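Local structure of tyrocidine synthase 2 (Brevibacillus parabrevis, 6TA8) at residues Glu123-Gln134 / Pro404-Ser412; Ile137-Val147 / Leu159-Val167. The protein is a large multidomain synthase, seen here through its condensation domain, which is built from two alpha/beta lobes set side by side. All blocks are in the same frame, centred on the assembly; numbering follows the deposited sequence.

Contact 1. Residues Glu123-Gln134 / Pro404-Ser412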
loop_
_atom_site.group_PDB
_atom_site.type_symbol
_atom_site.label_atom_id
_atom_site.label_comp_id
_atom_site.label_asym_id
_atom_site.label_seq_id
_atom_site.Cartn_x
_atom_site.Cartn_y
_atom_site.Cartn_z
ATOM N N GLU A 123 -7.562 -6.740 25.390
ATOM C CA GLU A 123 -6.934 -7.061 24.112
ATOM C C GLU A 123 -7.644 -8.214 23.413
ATOM O O GLU A 123 -7.918 -8.147 22.209
ATOM C CB GLU A 123 -5.455 -7.387 24.323
ATOM C CG GLU A 123 -4.607 -7.241 23.069
ATOM C CD GLU A 123 -3.132 -7.462 23.333
ATOM O OE1 GLU A 123 -2.792 -8.439 24.034
ATOM O OE2 GLU A 123 -2.313 -6.660 22.840
ATOM N N ALA A 124 -7.945 -9.287 24.149
ATOM C CA ALA A 124 -8.604 -10.434 23.533
ATOM C C ALA A 124 -10.025 -10.103 23.100
ATOM O O ALA A 124 -10.525 -10.679 22.127
ATOM C CB ALA A 124 -8.606 -11.623 24.495
ATOM N N ARG A 125 -10.688 -9.183 23.803
ATOM C CA ARG A 125 -12.045 -8.800 23.434
ATOM C C ARG A 125 -12.049 -7.791 22.290
ATOM O O ARG A 125 -12.926 -7.840 21.420
ATOM C CB ARG A 125 -12.777 -8.235 24.653
ATOM C CG ARG A 125 -14.197 -7.765 24.378
ATOM C CD ARG A 125 -15.046 -8.868 23.772
ATOM N NE ARG A 125 -16.449 -8.477 23.671
ATOM C CZ ARG A 125 -17.373 -9.172 23.016
ATOM N NH1 ARG A 125 -17.045 -10.299 22.400
ATOM N NH2 ARG A 125 -18.627 -8.741 22.978
ATOM N N ILE A 126 -11.080 -6.874 22.272
ATOM C CA ILE A 126 -11.009 -5.896 21.190
ATOM C C ILE A 126 -10.587 -6.568 19.890
ATOM O O ILE A 126 -11.157 -6.303 18.825
ATOM C CB ILE A 126 -10.066 -4.742 21.574
ATOM C CG1 ILE A 126 -10.775 -3.778 22.527
ATOM C CG2 ILE A 126 -9.576 -4.004 20.337
ATOM C CD1 ILE A 126 -9.865 -2.749 23.153
ATOM N N LEU A 127 -9.592 -7.458 19.954
ATOM C CA LEU A 127 -9.148 -8.160 18.752
ATOM C C LEU A 127 -10.259 -9.034 18.181
ATOM O O LEU A 127 -10.410 -9.137 16.958
ATOM C CB LEU A 127 -7.910 -9.000 19.064
ATOM C CG LEU A 127 -7.436 -9.957 17.969
ATOM C CD1 LEU A 127 -7.006 -9.186 16.729
ATOM C CD2 LEU A 127 -6.307 -10.841 18.475
ATOM N N GLU A 128 -11.047 -9.669 19.052
ATOM C CA GLU A 128 -12.144 -10.508 18.581
ATOM C C GLU A 128 -13.225 -9.676 17.903
ATOM O O GLU A 128 -13.751 -10.067 16.855
ATOM C CB GLU A 128 -12.729 -11.306 19.747
ATOM C CG GLU A 128 -13.694 -12.404 19.331
ATOM C CD GLU A 128 -14.138 -13.263 20.501
ATOM O OE1 GLU A 128 -13.938 -12.842 21.660
ATOM O OE2 GLU A 128 -14.686 -14.359 20.259
ATOM N N LEU A 129 -13.572 -8.526 18.487
ATOM C CA LEU A 129 -14.561 -7.653 17.864
ATOM C C LEU A 129 -14.009 -6.980 16.614
ATOM O O LEU A 129 -14.768 -6.692 15.681
ATOM C CB LEU A 129 -15.037 -6.599 18.864
ATOM C CG LEU A 129 -15.937 -7.087 20.000
ATOM C CD1 LEU A 129 -16.039 -6.031 21.087
ATOM C CD2 LEU A 129 -17.316 -7.454 19.474
ATOM N N SER A 130 -12.700 -6.721 16.576
ATOM C CA SER A 130 -12.110 -6.079 15.405
ATOM C C SER A 130 -12.208 -6.973 14.176
ATOM O O SER A 130 -12.564 -6.503 13.090
ATOM C CB SER A 130 -10.653 -5.709 15.685
ATOM O OG SER A 130 -10.563 -4.712 16.688
ATOM N N ASP A 131 -11.910 -8.265 14.330
ATOM C CA ASP A 131 -11.945 -9.179 13.191
ATOM C C ASP A 131 -13.347 -9.284 12.603
ATOM O O ASP A 131 -13.510 -9.364 11.379
ATOM C CB ASP A 131 -11.436 -10.558 13.610
ATOM C CG ASP A 131 -9.930 -10.686 13.484
ATOM O OD1 ASP A 131 -9.367 -10.135 12.516
ATOM O OD2 ASP A 131 -9.310 -11.336 14.352
ATOM N N GLN A 132 -14.373 -9.286 13.458
ATOM C CA GLN A 132 -15.744 -9.354 12.961
ATOM C C GLN A 132 -16.105 -8.108 12.163
ATOM O O GLN A 132 -16.833 -8.189 11.167
ATOM C CB GLN A 132 -16.716 -9.546 14.126
ATOM C CG GLN A 132 -16.397 -10.742 15.003
ATOM C CD GLN A 132 -17.353 -10.879 16.170
ATOM O OE1 GLN A 132 -18.457 -10.334 16.152
ATOM N NE2 GLN A 132 -16.932 -11.610 17.195
ATOM N N ILE A 133 -15.604 -6.945 12.586
ATOM C CA ILE A 133 -15.856 -5.716 11.843
ATOM C C ILE A 133 -15.047 -5.693 10.551
ATOM O O ILE A 133 -15.486 -5.125 9.543
ATOM C CB ILE A 133 -15.559 -4.497 12.737
ATOM C CG1 ILE A 133 -16.470 -4.519 13.967
ATOM C CG2 ILE A 133 -15.734 -3.195 11.967
ATOM C CD1 ILE A 133 -16.095 -3.517 15.032
ATOM N N GLN A 134 -13.871 -6.326 10.548
ATOM C CA GLN A 134 -13.053 -6.369 9.340
ATOM C C GLN A 134 -13.710 -7.192 8.239
ATOM O O GLN A 134 -13.476 -6.931 7.052
ATOM C CB GLN A 134 -11.672 -6.941 9.660
ATOM C CG GLN A 134 -10.824 -6.073 10.566
ATOM C CD GLN A 134 -10.011 -5.054 9.801
ATOM O OE1 GLN A 134 -10.027 -5.024 8.572
ATOM N NE2 GLN A 134 -9.288 -4.213 10.528
ATOM N N PRO A 404 -1.331 0.636 20.684
ATOM C CA PRO A 404 -0.463 -0.546 20.557
ATOM C C PRO A 404 -1.193 -1.798 20.101
ATOM O O PRO A 404 -0.531 -2.796 19.784
ATOM C CB PRO A 404 0.098 -0.727 21.977
ATOM C CG PRO A 404 -0.196 0.564 22.695
ATOM C CD PRO A 404 -1.442 1.096 22.076
ATOM N N LEU A 405 -2.522 -1.780 20.053
ATOM C CA LEU A 405 -3.288 -2.957 19.677
ATOM C C LEU A 405 -3.252 -3.170 18.167
ATOM O O LEU A 405 -2.980 -2.255 17.384
ATOM C CB LEU A 405 -4.736 -2.830 20.146
ATOM C CG LEU A 405 -4.943 -2.509 21.625
ATOM C CD1 LEU A 405 -6.423 -2.510 21.963
ATOM C CD2 LEU A 405 -4.187 -3.499 22.498
ATOM N N GLY A 406 -3.537 -4.407 17.763
ATOM C CA GLY A 406 -3.610 -4.735 16.357
ATOM C C GLY A 406 -4.936 -4.335 15.739
ATOM O O GLY A 406 -5.891 -3.960 16.417
ATOM N N THR A 407 -4.982 -4.419 14.412
ATOM C CA THR A 407 -6.172 -4.066 13.653
ATOM C C THR A 407 -7.058 -5.262 13.334
ATOM O O THR A 407 -8.159 -5.072 12.805
ATOM C CB THR A 407 -5.777 -3.378 12.339
ATOM O OG1 THR A 407 -5.178 -4.339 11.461
ATOM C CG2 THR A 407 -4.784 -2.257 12.603
ATOM N N GLY A 408 -6.617 -6.476 13.644
ATOM C CA GLY A 408 -7.319 -7.672 13.235
ATOM C C GLY A 408 -6.894 -8.136 11.853
ATOM O O GLY A 408 -6.174 -7.455 11.118
ATOM N N GLN A 409 -7.356 -9.332 11.497
ATOM C CA GLN A 409 -7.003 -9.923 10.211
ATOM C C GLN A 409 -7.567 -9.082 9.072
ATOM O O GLN A 409 -8.784 -8.900 8.962
ATOM C CB GLN A 409 -7.520 -11.359 10.139
ATOM C CG GLN A 409 -7.292 -12.056 8.805
ATOM C CD GLN A 409 -5.824 -12.232 8.456
ATOM O OE1 GLN A 409 -5.153 -11.288 8.038
ATOM N NE2 GLN A 409 -5.322 -13.451 8.618
ATOM N N LEU A 410 -6.674 -8.567 8.222
ATOM C CA LEU A 410 -7.077 -7.619 7.189
ATOM C C LEU A 410 -7.685 -8.302 5.971
ATOM O O LEU A 410 -8.585 -7.739 5.339
ATOM C CB LEU A 410 -5.881 -6.765 6.766
ATOM C CG LEU A 410 -5.391 -5.739 7.789
ATOM C CD1 LEU A 410 -4.034 -5.183 7.386
ATOM C CD2 LEU A 410 -6.405 -4.618 7.951
ATOM N N PHE A 411 -7.210 -9.491 5.620
ATOM C CA PHE A 411 -7.746 -10.245 4.498
ATOM C C PHE A 411 -8.656 -11.361 4.997
ATOM O O PHE A 411 -8.777 -11.612 6.197
ATOM C CB PHE A 411 -6.613 -10.824 3.644
ATOM C CG PHE A 411 -5.467 -9.880 3.437
ATOM C CD1 PHE A 411 -5.547 -8.867 2.497
ATOM C CD2 PHE A 411 -4.306 -10.004 4.182
ATOM C CE1 PHE A 411 -4.494 -7.994 2.303
ATOM C CE2 PHE A 411 -3.248 -9.135 3.993
ATOM C CZ PHE A 411 -3.343 -8.130 3.052
ATOM N N SER A 412 -9.306 -12.027 4.060
ATOM C CA SER A 412 -10.090 -13.186 4.454
ATOM C C SER A 412 -9.165 -14.381 4.680
ATOM O O SER A 412 -8.163 -14.530 3.976
ATOM C CB SER A 412 -11.128 -13.525 3.387
ATOM O OG SER A 412 -11.947 -14.608 3.794
#

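Contact 2. Residues Ile137-Val147 / Leu159-Val167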
loop_
_atom_site.group_PDB
_atom_site.type_symbol
_atom_site.label_atom_id
_atom_site.label_comp_id
_atom_site.label_asym_id
_atom_site.label_seq_id
_atom_site.Cartn_x
_atom_site.Cartn_y
_atom_site.Cartn_z
ATOM N N ILE A 137 -17.771 -6.006 5.573
ATOM C CA ILE A 137 -17.839 -4.915 4.608
ATOM C C ILE A 137 -18.706 -5.349 3.434
ATOM O O ILE A 137 -18.458 -6.391 2.816
ATOM C CB ILE A 137 -16.434 -4.505 4.137
ATOM C CG1 ILE A 137 -15.708 -3.734 5.241
ATOM C CG2 ILE A 137 -16.513 -3.669 2.865
ATOM C CD1 ILE A 137 -14.405 -3.107 4.791
ATOM N N ASP A 138 -19.730 -4.555 3.132
ATOM C CA ASP A 138 -20.606 -4.810 1.995
ATOM C C ASP A 138 -20.096 -4.028 0.791
ATOM O O ASP A 138 -20.090 -2.793 0.805
ATOM C CB ASP A 138 -22.046 -4.419 2.328
ATOM C CG ASP A 138 -23.017 -4.766 1.217
ATOM O OD1 ASP A 138 -22.652 -5.565 0.329
ATOM O OD2 ASP A 138 -24.148 -4.238 1.233
ATOM N N LEU A 139 -19.671 -4.745 -0.249
ATOM C CA LEU A 139 -19.089 -4.085 -1.411
ATOM C C LEU A 139 -20.146 -3.570 -2.381
ATOM O O LEU A 139 -19.916 -2.562 -3.058
ATOM C CB LEU A 139 -18.139 -5.040 -2.138
ATOM C CG LEU A 139 -16.645 -4.813 -1.906
ATOM C CD1 LEU A 139 -15.819 -5.834 -2.675
ATOM C CD2 LEU A 139 -16.255 -3.399 -2.298
ATOM N N GLU A 140 -21.301 -4.234 -2.464
ATOM C CA GLU A 140 -22.304 -3.837 -3.448
ATOM C C GLU A 140 -23.161 -2.674 -2.968
ATOM O O GLU A 140 -23.547 -1.821 -3.776
ATOM C CB GLU A 140 -23.193 -5.029 -3.809
ATOM C CG GLU A 140 -24.196 -4.727 -4.916
ATOM C CD GLU A 140 -24.681 -5.972 -5.632
ATOM O OE1 GLU A 140 -25.157 -5.851 -6.780
ATOM O OE2 GLU A 140 -24.590 -7.072 -5.047
ATOM N N HIS A 141 -23.466 -2.611 -1.672
ATOM C CA HIS A 141 -24.323 -1.565 -1.139
ATOM C C HIS A 141 -23.602 -0.601 -0.208
ATOM O O HIS A 141 -24.168 0.444 0.130
ATOM C CB HIS A 141 -25.517 -2.187 -0.397
ATOM C CG HIS A 141 -26.143 -3.341 -1.118
ATOM N ND1 HIS A 141 -26.035 -4.642 -0.677
ATOM C CD2 HIS A 141 -26.883 -3.389 -2.252
ATOM C CE1 HIS A 141 -26.683 -5.441 -1.506
ATOM N NE2 HIS A 141 -27.207 -4.706 -2.470
ATOM N N GLY A 142 -22.379 -0.914 0.210
ATOM C CA GLY A 142 -21.640 -0.055 1.104
ATOM C C GLY A 142 -22.208 -0.072 2.508
ATOM O O GLY A 142 -23.144 -0.817 2.816
ATOM N N PRO A 143 -21.645 0.759 3.400
ATOM C CA PRO A 143 -20.500 1.627 3.113
ATOM C C PRO A 143 -19.161 0.911 3.275
ATOM O O PRO A 143 -19.087 -0.108 3.961
ATOM C CB PRO A 143 -20.650 2.741 4.148
ATOM C CG PRO A 143 -21.283 2.061 5.314
ATOM C CD PRO A 143 -22.196 1.000 4.745
ATOM N N LEU A 144 -18.115 1.443 2.648
ATOM C CA LEU A 144 -16.791 0.840 2.701
ATOM C C LEU A 144 -15.975 1.293 3.904
ATOM O O LEU A 144 -14.856 0.805 4.092
ATOM C CB LEU A 144 -16.020 1.145 1.415
ATOM C CG LEU A 144 -16.647 0.640 0.115
ATOM C CD1 LEU A 144 -15.726 0.913 -1.064
ATOM C CD2 LEU A 144 -16.971 -0.840 0.217
ATOM N N VAL A 145 -16.502 2.200 4.723
ATOM C CA VAL A 145 -15.794 2.732 5.883
ATOM C C VAL A 145 -16.476 2.214 7.143
ATOM O O VAL A 145 -17.678 2.433 7.342
ATOM C CB VAL A 145 -15.760 4.267 5.868
ATOM C CG1 VAL A 145 -14.960 4.791 7.050
ATOM C CG2 VAL A 145 -15.179 4.772 4.556
ATOM N N HIS A 146 -15.710 1.533 7.993
ATOM C CA HIS A 146 -16.190 1.032 9.276
ATOM C C HIS A 146 -15.389 1.695 10.387
ATOM O O HIS A 146 -14.156 1.607 10.404
ATOM C CB HIS A 146 -16.060 -0.492 9.361
ATOM C CG HIS A 146 -17.137 -1.233 8.633
ATOM N ND1 HIS A 146 -17.693 -0.776 7.457
ATOM C CD2 HIS A 146 -17.757 -2.404 8.911
ATOM C CE1 HIS A 146 -18.613 -1.630 7.046
ATOM N NE2 HIS A 146 -18.670 -2.628 7.909
ATOM N N VAL A 147 -16.084 2.354 11.309
ATOM C CA VAL A 147 -15.460 3.033 12.439
ATOM C C VAL A 147 -15.931 2.361 13.720
ATOM O O VAL A 147 -17.139 2.198 13.933
ATOM C CB VAL A 147 -15.791 4.537 12.454
ATOM C CG1 VAL A 147 -14.996 5.245 13.538
ATOM C CG2 VAL A 147 -15.511 5.155 11.092
ATOM N N LEU A 159 -10.926 2.217 15.953
ATOM C CA LEU A 159 -10.558 1.424 14.788
ATOM C C LEU A 159 -11.224 2.007 13.549
ATOM O O LEU A 159 -12.420 2.315 13.569
ATOM C CB LEU A 159 -10.971 -0.037 14.973
ATOM C CG LEU A 159 -10.823 -0.957 13.760
ATOM C CD1 LEU A 159 -9.361 -1.102 13.367
ATOM C CD2 LEU A 159 -11.441 -2.316 14.044
ATOM N N VAL A 160 -10.448 2.162 12.479
ATOM C CA VAL A 160 -10.935 2.704 11.212
ATOM C C VAL A 160 -10.506 1.731 10.121
ATOM O O VAL A 160 -9.342 1.726 9.706
ATOM C CB VAL A 160 -10.404 4.114 10.933
ATOM C CG1 VAL A 160 -10.933 4.622 9.601
ATOM C CG2 VAL A 160 -10.786 5.063 12.061
ATOM N N ALA A 161 -11.440 0.909 9.651
ATOM C CA ALA A 161 -11.176 -0.087 8.621
ATOM C C ALA A 161 -11.877 0.315 7.332
ATOM O O ALA A 161 -13.083 0.583 7.333
ATOM C CB ALA A 161 -11.639 -1.475 9.066
ATOM N N ILE A 162 -11.120 0.361 6.238
ATOM C CA ILE A 162 -11.634 0.751 4.931
ATOM C C ILE A 162 -11.168 -0.268 3.903
ATOM O O ILE A 162 -10.006 -0.687 3.915
ATOM C CB ILE A 162 -11.171 2.169 4.531
ATOM C CG1 ILE A 162 -11.455 3.168 5.653
ATOM C CG2 ILE A 162 -11.853 2.611 3.248
ATOM C CD1 ILE A 162 -10.975 4.565 5.351
ATOM N N HIS A 163 -12.077 -0.664 3.014
ATOM C CA HIS A 163 -11.722 -1.581 1.938
ATOM C C HIS A 163 -10.625 -0.977 1.071
ATOM O O HIS A 163 -10.636 0.219 0.768
ATOM C CB HIS A 163 -12.952 -1.903 1.089
ATOM C CG HIS A 163 -12.813 -3.149 0.274
ATOM N ND1 HIS A 163 -12.222 -3.163 -0.972
ATOM C CD2 HIS A 163 -13.190 -4.426 0.526
ATOM C CE1 HIS A 163 -12.240 -4.394 -1.451
ATOM N NE2 HIS A 163 -12.823 -5.180 -0.564
ATOM N N HIS A 164 -9.672 -1.819 0.668
ATOM C CA HIS A 164 -8.490 -1.357 -0.052
ATOM C C HIS A 164 -8.808 -0.774 -1.424
ATOM O O HIS A 164 -7.917 -0.191 -2.048
ATOM C CB HIS A 164 -7.495 -2.509 -0.203
ATOM C CG HIS A 164 -6.074 -2.066 -0.361
ATOM N ND1 HIS A 164 -5.728 -0.772 -0.686
ATOM C CD2 HIS A 164 -4.910 -2.747 -0.238
ATOM C CE1 HIS A 164 -4.412 -0.674 -0.754
ATOM N NE2 HIS A 164 -3.892 -1.859 -0.488
ATOM N N LEU A 165 -10.045 -0.909 -1.904
ATOM C CA LEU A 165 -10.384 -0.451 -3.244
ATOM C C LEU A 165 -10.482 1.066 -3.357
ATOM O O LEU A 165 -10.615 1.571 -4.477
ATOM C CB LEU A 165 -11.705 -1.080 -3.692
ATOM C CG LEU A 165 -11.616 -2.413 -4.436
ATOM C CD1 LEU A 165 -13.008 -2.977 -4.676
ATOM C CD2 LEU A 165 -10.868 -2.244 -5.751
ATOM N N VAL A 166 -10.418 1.800 -2.246
ATOM C CA VAL A 166 -10.644 3.243 -2.277
ATOM C C VAL A 166 -9.614 3.985 -1.432
ATOM O O VAL A 166 -9.751 5.191 -1.198
ATOM C CB VAL A 166 -12.070 3.585 -1.803
ATOM C CG1 VAL A 166 -13.100 3.162 -2.840
ATOM C CG2 VAL A 166 -12.355 2.931 -0.459
ATOM N N VAL A 167 -8.580 3.282 -0.965
ATOM C CA VAL A 167 -7.558 3.879 -0.111
ATOM C C VAL A 167 -6.208 3.256 -0.425
ATOM O O VAL A 167 -6.115 2.122 -0.903
ATOM C CB VAL A 167 -7.868 3.706 1.398
ATOM C CG1 VAL A 167 -8.933 4.693 1.855
ATOM C CG2 VAL A 167 -8.284 2.275 1.692
#

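Contact 1. Residues Glu123-Gln134 / Pro404-Ser412
Gln134, on the last turn of helix 122-134, reaches across to the loop 404-412, and its NE2 donates to Thr407 O at 2.7 Å. A bend at chi2 (-88°) turns the amide down toward the sheet, alongside the loop. The bond itself is not straight (133° at the hydrogen), with the donor tilted out of the carbonyl plane. Further back along this side chain, Gln134 CB packs on Gln409 O at 3.6 Å, while OE1 faces Leu410 CD2. Asp131 OD1 also points at Gln409 N, but the modelled separation is too short to be trusted in detail. Between these residues Gly408 runs close to the helix, its CA 3.8 Å from Leu127 CD1; a positive phi of 87° turns the chain here. At the other end Leu405 forks: CD1 meets Ile126 CD1 at 3.6 Å, whereas CD2 lies against Glu123 CG at 3.8 Å. Ser130 OG donates to Ile126 O, an oxygen that also takes the helical bond from Ser130 N, and His54 NE2 binds Gln409 O. Beneath, Ile126 and Leu405 both touch His157 of strand 155-163, while Gln134, Thr407 and Leu410 all rest on Ala58 of strand 56-63.

Contact 2. Residues Ile137-Val147 / Leu159-Val167
His146 and Ala161 face each other as the hydrogen-bonded pair of an antiparallel beta hairpin, strands 145-152 and 155-163, whose second arm runs into the HHxxxDG signature of condensation domains at His163. Backbone bonds set the register. His146 N donates to Ala161 O at 2.9 Å and Ala161 N returns the bond to His146 O, both nearly straight at 166° and 162°. Where the first strand gives way to loop the pairing fades: His163 N reaches Leu144 O only weakly, and that same oxygen also receives a CA-H...O contact from Ile162 CA at 3.3 Å.

Apolar packing follows the alternation of the strands. Val145 and Ile162, a non-hydrogen-bonded pair, lie side by side with CG1 against CG1 at 4.1 Å, on the face where Val160 and Ile162 meet Trp172 of helix 169-187. Past the strand ends, Leu144 CD1 nestles between the two methyls of Val166, the nearer being CG1 at 3.9 Å.

Carbon lies over the rings of His163 and His146, and both make hydrogen bonds through their nitrogens. Leu139 CD2 sits over the centre of the His163 ring in a CH-pi contact, 4.1 Å from the centroid, and CD2 also meets Leu165 CD1. With CG swung away from the backbone N (chi1 -161°), His163 turns its ring toward the loop 137-144; NE2 bonds to Arg52 O, and Leu165 N donates to ND1, so both nitrogens fix its rotation. Ile137 CG1 lies over the His146 ring, whose NE2 bonds to Ser136 O. In the next residue of the signature, His164, the ring stacks on Trp322, and ND1 donates to Val167 O at 2.9 Å, that oxygen lying close to the ring plane.

The two contacts lie on the same side of the chain's centre, about 15 Å apart centre to centre, and differ in burial and in chemistry. Contact 2 is core: every touching residue is buried, and regular strand pairing passes into apolar and imidazole packing. Contact 1 is only partly buried; there a loop lies along a helix, and hydrogen bonding from side chain to backbone, with leucine and isoleucine packing beside it, takes the place of strand pairing. They share a boundary, because helix 122-134 covers the sheet face bearing His146 and Ala161: Gln134 NE2 comes within 3.9 Å of Ala161 CB. That helix precedes strand 145-152, whereas the loop 404-412 arrives from far along the sequence.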